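PDB 1RCU: TIGR00725 family protein from Thermotoga maritima, which is of unknown function but belongs to the SLOG superfamily, whose Rossmann-like members are thought to bind nucleotides or related ligands. Local coordinates for residues Val61-Gln75 against Val84-Leu98. Residues are numbered along the deposited sequence; the frame is centred on the assembly and turned at random.
Sequences VFNGGRDGVMELVSQ and VVGILPDEEAGNPYL
Val61 O accepts the amide of Val85 at 2.7 Å, the first of three backbone bonds, with Asn63 N to Val85 O and Ile87 N to Asn63 O, that fix strands 61-63 and 84-88 as parallel neighbours, their axes 22° apart. On one side of this pair Val85 CB sits over a face of the Phe62 ring, 4.1 Å from its centroid. Asn63 points to the other side: its OD1 takes Gly65 N in an Asx turn, while ND2 gives to Ser74 OG and lies 3.3 Å from Val84 CG2. The parallel pairing, with helix 68-79 as connection, makes a beta-alpha-beta crossover of the Rossmann-like sheet. Past the strand ends, Asn95 N bonds to Gly65 O and Asn95 ND2 to Arg66 O (3.0 Å), the latter in both carbonyl and amide planes. Packing stays close at partly exposed Tyr97: the helix backbone centres Gln75 CB over its ring, chi1 (-174°) carries CG across that face, 3.6 Å from Tyr97 CE1, and Glu71 CG meets the edge in plane. With alanine here, both side chains would probably lose their ring partner, opening a gap beside the helix. Looser is the poorly ordered turn Pro89-Glu92, where Glu92 OE1 salt-bridges Arg66 NE, in doubtful detail.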
ATOM      1  N   VAL A  61     -14.605 -12.574 -13.876  1.00 24.53           N
ATOM      2  CA  VAL A  61     -14.999 -11.252 -13.396  1.00 23.12           C
ATOM      3  C   VAL A  61     -14.444 -10.807 -12.039  1.00 23.77           C
ATOM      4  O   VAL A  61     -14.435 -11.561 -11.068  1.00 23.58           O
ATOM      5  CB  VAL A  61     -16.551 -11.120 -13.393  1.00 22.33           C
ATOM      6  CG1 VAL A  61     -16.968  -9.692 -13.024  1.00 19.64           C
ATOM      7  CG2 VAL A  61     -17.108 -11.481 -14.783  1.00 17.84           C
ATOM      8  N   PHE A  62     -13.960  -9.568 -12.001  1.00 24.78           N
ATOM      9  CA  PHE A  62     -13.414  -8.949 -10.784  1.00 24.58           C
ATOM     10  C   PHE A  62     -14.165  -7.658 -10.483  1.00 24.07           C
ATOM     11  O   PHE A  62     -14.536  -6.927 -11.403  1.00 22.80           O
ATOM     12  CB  PHE A  62     -11.947  -8.546 -10.959  1.00 25.82           C
ATOM     13  CG  PHE A  62     -10.985  -9.669 -10.867  1.00 26.79           C
ATOM     14  CD1 PHE A  62     -10.911 -10.615 -11.878  1.00 29.17           C
ATOM     15  CD2 PHE A  62     -10.149  -9.789  -9.763  1.00 29.86           C
ATOM     16  CE1 PHE A  62     -10.007 -11.666 -11.801  1.00 29.33           C
ATOM     17  CE2 PHE A  62      -9.229 -10.843  -9.663  1.00 30.59           C
ATOM     18  CZ  PHE A  62      -9.159 -11.786 -10.685  1.00 30.26           C
ATOM     19  N   ASN A  63     -14.359  -7.376  -9.199  1.00 23.33           N
ATOM     20  CA  ASN A  63     -15.010  -6.149  -8.772  1.00 23.00           C
ATOM     21  C   ASN A  63     -14.630  -5.804  -7.333  1.00 23.20           C
ATOM     22  O   ASN A  63     -14.024  -6.616  -6.633  1.00 23.58           O
ATOM     23  CB  ASN A  63     -16.539  -6.258  -8.926  1.00 23.07           C
ATOM     24  CG  ASN A  63     -17.143  -7.368  -8.097  1.00 22.14           C
ATOM     25  OD1 ASN A  63     -16.941  -7.439  -6.886  1.00 26.42           O
ATOM     26  ND2 ASN A  63     -17.900  -8.235  -8.744  1.00 18.45           N
ATOM     27  N   GLY A  64     -14.992  -4.595  -6.908  1.00 24.73           N
ATOM     28  CA  GLY A  64     -14.690  -4.116  -5.569  1.00 24.16           C
ATOM     29  C   GLY A  64     -15.325  -4.865  -4.410  1.00 26.46           C
ATOM     30  O   GLY A  64     -15.199  -4.433  -3.268  1.00 25.64           O
ATOM     31  N   GLY A  65     -16.031  -5.955  -4.715  1.00 28.43           N
ATOM     32  CA  GLY A  65     -16.639  -6.808  -3.701  1.00 30.53           C
ATOM     33  C   GLY A  65     -17.756  -6.348  -2.776  1.00 31.86           C
ATOM     34  O   GLY A  65     -18.305  -7.176  -2.045  1.00 31.16           O
ATOM     35  N   ARG A  66     -18.107  -5.066  -2.783  1.00 32.96           N
ATOM     36  CA  ARG A  66     -19.154  -4.578  -1.889  1.00 35.60           C
ATOM     37  C   ARG A  66     -20.567  -4.829  -2.423  1.00 35.52           C
ATOM     38  O   ARG A  66     -20.830  -5.820  -3.102  1.00 35.82           O
ATOM     39  CB  ARG A  66     -18.973  -3.077  -1.652  1.00 37.21           C
ATOM     40  CG  ARG A  66     -17.559  -2.632  -1.336  1.00 41.17           C
ATOM     41  CD  ARG A  66     -17.258  -2.618   0.165  1.00 43.43           C
ATOM     42  NE  ARG A  66     -18.277  -1.944   0.986  1.00 46.28           N
ATOM     43  CZ  ARG A  66     -18.745  -0.712   0.793  1.00 46.40           C
ATOM     44  NH1 ARG A  66     -18.303   0.031  -0.210  1.00 47.42           N
ATOM     45  NH2 ARG A  66     -19.658  -0.220   1.623  1.00 46.86           N
ATOM     46  N   ASP A  67     -21.467  -3.906  -2.097  1.00 35.20           N
ATOM     47  CA  ASP A  67     -22.863  -3.972  -2.527  1.00 35.32           C
ATOM     48  C   ASP A  67     -23.076  -3.253  -3.868  1.00 34.71           C
ATOM     49  O   ASP A  67     -22.206  -3.273  -4.748  1.00 35.05           O
ATOM     50  CB  ASP A  67     -23.773  -3.342  -1.456  1.00 32.76           C
ATOM     51  CG  ASP A  67     -23.226  -2.014  -0.913  1.00 32.11           C
ATOM     52  OD1 ASP A  67     -22.470  -1.320  -1.625  1.00 28.60           O
ATOM     53  OD2 ASP A  67     -23.571  -1.661   0.235  1.00 31.96           O
ATOM     54  N   GLY A  68     -24.244  -2.632  -4.013  1.00 33.09           N
ATOM     55  CA  GLY A  68     -24.574  -1.889  -5.220  1.00 32.76           C
ATOM     56  C   GLY A  68     -24.421  -2.636  -6.531  1.00 31.51           C
ATOM     57  O   GLY A  68     -24.819  -3.796  -6.646  1.00 31.37           O
ATOM     58  N   VAL A  69     -23.867  -1.952  -7.526  1.00 30.76           N
ATOM     59  CA  VAL A  69     -23.642  -2.548  -8.839  1.00 31.84           C
ATOM     60  C   VAL A  69     -22.784  -3.813  -8.720  1.00 32.55           C
ATOM     61  O   VAL A  69     -23.039  -4.806  -9.403  1.00 31.85           O
ATOM     62  CB  VAL A  69     -22.928  -1.543  -9.800  1.00 31.28           C
ATOM     63  CG1 VAL A  69     -22.261  -2.272 -10.967  1.00 28.86           C
ATOM     64  CG2 VAL A  69     -23.929  -0.548 -10.337  1.00 29.20           C
HETATM   65  N   MSE A  70     -21.776  -3.765  -7.851  1.00 33.09           N
HETATM   66  CA  MSE A  70     -20.876  -4.901  -7.647  1.00 33.96           C
HETATM   67  C   MSE A  70     -21.640  -6.163  -7.245  1.00 33.33           C
HETATM   68  O   MSE A  70     -21.363  -7.249  -7.746  1.00 33.23           O
HETATM   69  CB  MSE A  70     -19.817  -4.576  -6.578  1.00 35.57           C
HETATM   70  CG  MSE A  70     -18.837  -3.447  -6.950  1.00 37.30           C
HETATM   71 SE   MSE A  70     -17.963  -2.585  -5.403  1.00 41.06          SE
HETATM   72  CE  MSE A  70     -19.513  -1.609  -4.720  1.00 38.60           C
ATOM     73  N   GLU A  71     -22.619  -6.012  -6.359  1.00 33.29           N
ATOM     74  CA  GLU A  71     -23.406  -7.140  -5.903  1.00 31.40           C
ATOM     75  C   GLU A  71     -24.260  -7.750  -7.001  1.00 30.75           C
ATOM     76  O   GLU A  71     -24.294  -8.963  -7.165  1.00 31.26           O
ATOM     77  CB  GLU A  71     -24.301  -6.714  -4.737  1.00 32.23           C
ATOM     78  CG  GLU A  71     -25.113  -7.852  -4.130  1.00 34.54           C
ATOM     79  CD  GLU A  71     -25.777  -7.449  -2.828  1.00 36.49           C
ATOM     80  OE1 GLU A  71     -25.058  -6.940  -1.934  1.00 35.19           O
ATOM     81  OE2 GLU A  71     -27.010  -7.646  -2.699  1.00 37.94           O
ATOM     82  N   LEU A  72     -24.942  -6.897  -7.754  1.00 28.93           N
ATOM     83  CA  LEU A  72     -25.825  -7.332  -8.825  1.00 28.25           C
ATOM     84  C   LEU A  72     -25.099  -8.004  -9.982  1.00 28.35           C
ATOM     85  O   LEU A  72     -25.568  -9.009 -10.535  1.00 28.15           O
ATOM     86  CB  LEU A  72     -26.625  -6.135  -9.331  1.00 27.95           C
ATOM     87  CG  LEU A  72     -27.452  -5.454  -8.232  1.00 27.65           C
ATOM     88  CD1 LEU A  72     -28.038  -4.163  -8.769  1.00 28.22           C
ATOM     89  CD2 LEU A  72     -28.552  -6.389  -7.731  1.00 25.89           C
ATOM     90  N   VAL A  73     -23.950  -7.454 -10.355  1.00 27.18           N
ATOM     91  CA  VAL A  73     -23.172  -8.034 -11.428  1.00 26.23           C
ATOM     92  C   VAL A  73     -22.692  -9.407 -10.952  1.00 27.47           C
ATOM     93  O   VAL A  73     -22.710 -10.380 -11.718  1.00 28.18           O
ATOM     94  CB  VAL A  73     -21.991  -7.125 -11.793  1.00 23.42           C
ATOM     95  CG1 VAL A  73     -20.908  -7.920 -12.480  1.00 22.69           C
ATOM     96  CG2 VAL A  73     -22.486  -6.008 -12.716  1.00 20.78           C
ATOM     97  N   SER A  74     -22.299  -9.496  -9.686  1.00 24.85           N
ATOM     98  CA  SER A  74     -21.840 -10.761  -9.145  1.00 24.55           C
ATOM     99  C   SER A  74     -22.960 -11.806  -9.153  1.00 25.60           C
ATOM    100  O   SER A  74     -22.751 -12.956  -9.519  1.00 25.69           O
ATOM    101  CB  SER A  74     -21.318 -10.540  -7.738  1.00 20.39           C
ATOM    102  OG  SER A  74     -20.237  -9.632  -7.757  1.00 16.04           O
ATOM    103  N   GLN A  75     -24.152 -11.396  -8.737  1.00 26.79           N
ATOM    104  CA  GLN A  75     -25.295 -12.302  -8.722  1.00 27.80           C
ATOM    105  C   GLN A  75     -25.479 -12.850 -10.134  1.00 26.74           C
ATOM    106  O   GLN A  75     -25.692 -14.044 -10.337  1.00 25.05           O
ATOM    107  CB  GLN A  75     -26.565 -11.563  -8.303  1.00 27.64           C
ATOM    108  CG  GLN A  75     -27.791 -12.445  -8.108  1.00 29.42           C
ATOM    109  CD  GLN A  75     -29.049 -11.616  -7.902  1.00 32.25           C
ATOM    110  OE1 GLN A  75     -29.096 -10.758  -7.014  1.00 32.66           O
ATOM    111  NE2 GLN A  75     -30.068 -11.862  -8.716  1.00 33.35           N
ATOM    112  N   VAL A  84     -16.602 -15.108 -10.098  1.00 22.64           N
ATOM    113  CA  VAL A  84     -16.429 -13.687  -9.864  1.00 21.48           C
ATOM    114  C   VAL A  84     -15.641 -13.511  -8.573  1.00 21.39           C
ATOM    115  O   VAL A  84     -15.980 -14.053  -7.518  1.00 20.68           O
ATOM    116  CB  VAL A  84     -17.802 -12.945  -9.822  1.00 21.12           C
ATOM    117  CG1 VAL A  84     -18.726 -13.620  -8.875  1.00 17.44           C
ATOM    118  CG2 VAL A  84     -17.609 -11.461  -9.449  1.00 20.82           C
ATOM    119  N   VAL A  85     -14.560 -12.756  -8.680  1.00 23.31           N
ATOM    120  CA  VAL A  85     -13.658 -12.523  -7.560  1.00 23.81           C
ATOM    121  C   VAL A  85     -13.728 -11.093  -7.037  1.00 24.10           C
ATOM    122  O   VAL A  85     -13.647 -10.134  -7.810  1.00 24.85           O
ATOM    123  CB  VAL A  85     -12.212 -12.827  -7.991  1.00 23.00           C
ATOM    124  CG1 VAL A  85     -11.239 -12.422  -6.878  1.00 27.23           C
ATOM    125  CG2 VAL A  85     -12.076 -14.303  -8.334  1.00 22.33           C
ATOM    126  N   GLY A  86     -13.862 -10.967  -5.717  1.00 23.12           N
ATOM    127  CA  GLY A  86     -13.938  -9.658  -5.101  1.00 22.24           C
ATOM    128  C   GLY A  86     -12.663  -9.225  -4.404  1.00 21.72           C
ATOM    129  O   GLY A  86     -12.031 -10.007  -3.696  1.00 21.88           O
ATOM    130  N   ILE A  87     -12.279  -7.973  -4.624  1.00 21.60           N
ATOM    131  CA  ILE A  87     -11.088  -7.392  -4.003  1.00 22.77           C
ATOM    132  C   ILE A  87     -11.684  -6.429  -2.986  1.00 23.90           C
ATOM    133  O   ILE A  87     -12.248  -5.403  -3.350  1.00 22.14           O
ATOM    134  CB  ILE A  87     -10.247  -6.593  -5.025  1.00 21.47           C
ATOM    135  CG1 ILE A  87      -9.904  -7.471  -6.230  1.00 22.28           C
ATOM    136  CG2 ILE A  87      -8.970  -6.095  -4.386  1.00 19.78           C
ATOM    137  CD1 ILE A  87      -8.881  -8.528  -5.966  1.00 19.13           C
ATOM    138  N   LEU A  88     -11.552  -6.773  -1.714  1.00 25.83           N
ATOM    139  CA  LEU A  88     -12.130  -5.983  -0.642  1.00 28.88           C
ATOM    140  C   LEU A  88     -11.242  -4.990   0.065  1.00 31.69           C
ATOM    141  O   LEU A  88     -10.067  -5.254   0.339  1.00 31.01           O
ATOM    142  CB  LEU A  88     -12.708  -6.913   0.423  1.00 29.15           C
ATOM    143  CG  LEU A  88     -13.901  -7.768   0.014  1.00 30.64           C
ATOM    144  CD1 LEU A  88     -13.951  -9.016   0.879  1.00 30.64           C
ATOM    145  CD2 LEU A  88     -15.185  -6.946   0.148  1.00 29.98           C
ATOM    146  N   PRO A  89     -11.802  -3.804   0.350  1.00 35.04           N
ATOM    147  CA  PRO A  89     -11.052  -2.771   1.055  1.00 38.38           C
ATOM    148  C   PRO A  89     -11.009  -3.276   2.491  1.00 41.90           C
ATOM    149  O   PRO A  89     -11.965  -3.899   2.950  1.00 39.52           O
ATOM    150  CB  PRO A  89     -11.927  -1.530   0.880  1.00 36.61           C
ATOM    151  CG  PRO A  89     -13.288  -2.077   0.769  1.00 34.67           C
ATOM    152  CD  PRO A  89     -13.102  -3.281  -0.110  1.00 35.03           C
ATOM    153  N   ASP A  90      -9.894  -3.035   3.172  1.00 47.58           N
ATOM    154  CA  ASP A  90      -9.725  -3.479   4.549  1.00 54.49           C
ATOM    155  C   ASP A  90      -9.999  -4.968   4.681  1.00 57.36           C
ATOM    156  O   ASP A  90      -9.725  -5.742   3.764  1.00 57.78           O
ATOM    157  CB  ASP A  90     -10.666  -2.722   5.491  1.00 57.49           C
ATOM    158  CG  ASP A  90      -9.921  -1.781   6.427  1.00 61.58           C
ATOM    159  OD1 ASP A  90      -9.579  -0.648   6.005  1.00 62.84           O
ATOM    160  OD2 ASP A  90      -9.663  -2.180   7.585  1.00 63.38           O
ATOM    161  N   GLU A  91     -10.548  -5.357   5.828  1.00 60.47           N
ATOM    162  CA  GLU A  91     -10.871  -6.750   6.090  1.00 63.29           C
ATOM    163  C   GLU A  91     -12.378  -6.935   5.973  1.00 63.64           C
ATOM    164  O   GLU A  91     -12.998  -7.652   6.761  1.00 63.18           O
ATOM    165  CB  GLU A  91     -10.378  -7.151   7.481  1.00 65.46           C
ATOM    166  CG  GLU A  91      -8.857  -7.101   7.591  1.00 70.29           C
ATOM    167  CD  GLU A  91      -8.325  -7.667   8.893  1.00 73.25           C
ATOM    168  OE1 GLU A  91      -8.574  -7.058   9.953  1.00 75.62           O
ATOM    169  OE2 GLU A  91      -7.658  -8.724   8.854  1.00 74.26           O
ATOM    170  N   GLU A  92     -12.952  -6.282   4.963  1.00 64.07           N
ATOM    171  CA  GLU A  92     -14.383  -6.337   4.698  1.00 64.02           C
ATOM    172  C   GLU A  92     -14.910  -7.747   4.459  1.00 62.23           C
ATOM    173  O   GLU A  92     -14.153  -8.708   4.346  1.00 62.64           O
ATOM    174  CB  GLU A  92     -14.750  -5.455   3.504  1.00 66.94           C
ATOM    175  CG  GLU A  92     -14.863  -3.980   3.855  1.00 70.97           C
ATOM    176  CD  GLU A  92     -15.907  -3.278   3.016  1.00 73.25           C
ATOM    177  OE1 GLU A  92     -16.973  -3.890   2.787  1.00 73.90           O
ATOM    178  OE2 GLU A  92     -15.676  -2.121   2.603  1.00 75.49           O
ATOM    179  N   ALA A  93     -16.229  -7.857   4.383  1.00 59.21           N
ATOM    180  CA  ALA A  93     -16.891  -9.143   4.207  1.00 56.22           C
ATOM    181  C   ALA A  93     -17.174  -9.510   2.757  1.00 53.49           C
ATOM    182  O   ALA A  93     -16.958 -10.649   2.337  1.00 51.79           O
ATOM    183  CB  ALA A  93     -18.188  -9.144   5.003  1.00 57.64           C
ATOM    184  N   GLY A  94     -17.679  -8.539   2.005  1.00 50.38           N
ATOM    185  CA  GLY A  94     -18.000  -8.769   0.610  1.00 48.32           C
ATOM    186  C   GLY A  94     -19.440  -9.209   0.418  1.00 45.73           C
ATOM    187  O   GLY A  94     -20.070  -9.729   1.337  1.00 46.02           O
ATOM    188  N   ASN A  95     -19.968  -9.004  -0.781  1.00 42.96           N
ATOM    189  CA  ASN A  95     -21.336  -9.398  -1.057  1.00 40.17           C
ATOM    190  C   ASN A  95     -21.386 -10.928  -1.063  1.00 38.45           C
ATOM    191  O   ASN A  95     -20.370 -11.585  -1.285  1.00 36.03           O
ATOM    192  CB  ASN A  95     -21.802  -8.782  -2.389  1.00 39.99           C
ATOM    193  CG  ASN A  95     -21.074  -9.349  -3.597  1.00 40.97           C
ATOM    194  OD1 ASN A  95     -21.192 -10.538  -3.904  1.00 42.54           O
ATOM    195  ND2 ASN A  95     -20.320  -8.501  -4.291  1.00 39.58           N
ATOM    196  N   PRO A  96     -22.567 -11.515  -0.801  1.00 37.35           N
ATOM    197  CA  PRO A  96     -22.720 -12.974  -0.769  1.00 36.24           C
ATOM    198  C   PRO A  96     -22.711 -13.760  -2.083  1.00 35.40           C
ATOM    199  O   PRO A  96     -23.145 -14.915  -2.111  1.00 34.45           O
ATOM    200  CB  PRO A  96     -24.027 -13.157  -0.008  1.00 36.06           C
ATOM    201  CG  PRO A  96     -24.830 -12.002  -0.489  1.00 36.51           C
ATOM    202  CD  PRO A  96     -23.825 -10.858  -0.407  1.00 36.97           C
ATOM    203  N   TYR A  97     -22.209 -13.172  -3.162  1.00 34.28           N
ATOM    204  CA  TYR A  97     -22.176 -13.900  -4.425  1.00 32.17           C
ATOM    205  C   TYR A  97     -20.758 -14.094  -4.916  1.00 30.57           C
ATOM    206  O   TYR A  97     -20.544 -14.659  -5.982  1.00 29.91           O
ATOM    207  CB  TYR A  97     -22.969 -13.154  -5.482  1.00 34.74           C
ATOM    208  CG  TYR A  97     -24.421 -12.953  -5.132  1.00 36.66           C
ATOM    209  CD1 TYR A  97     -25.347 -14.004  -5.241  1.00 35.30           C
ATOM    210  CD2 TYR A  97     -24.877 -11.704  -4.687  1.00 35.80           C
ATOM    211  CE1 TYR A  97     -26.683 -13.808  -4.922  1.00 34.30           C
ATOM    212  CE2 TYR A  97     -26.209 -11.507  -4.357  1.00 35.54           C
ATOM    213  CZ  TYR A  97     -27.104 -12.556  -4.479  1.00 35.32           C
ATOM    214  OH  TYR A  97     -28.415 -12.344  -4.144  1.00 35.92           O
ATOM    215  N   LEU A  98     -19.789 -13.649  -4.123  1.00 27.91           N
ATOM    216  CA  LEU A  98     -18.400 -13.765  -4.511  1.00 26.80           C
ATOM    217  C   LEU A  98     -17.907 -15.213  -4.519  1.00 26.88           C
ATOM    218  O   LEU A  98     -18.100 -15.952  -3.551  1.00 28.02           O
ATOM    219  CB  LEU A  98     -17.529 -12.906  -3.587  1.00 26.45           C
ATOM    220  CG  LEU A  98     -17.749 -11.396  -3.624  1.00 25.31           C
ATOM    221  CD1 LEU A  98     -16.847 -10.744  -2.588  1.00 25.69           C
ATOM    222  CD2 LEU A  98     -17.458 -10.855  -5.017  1.00 26.57           C
TER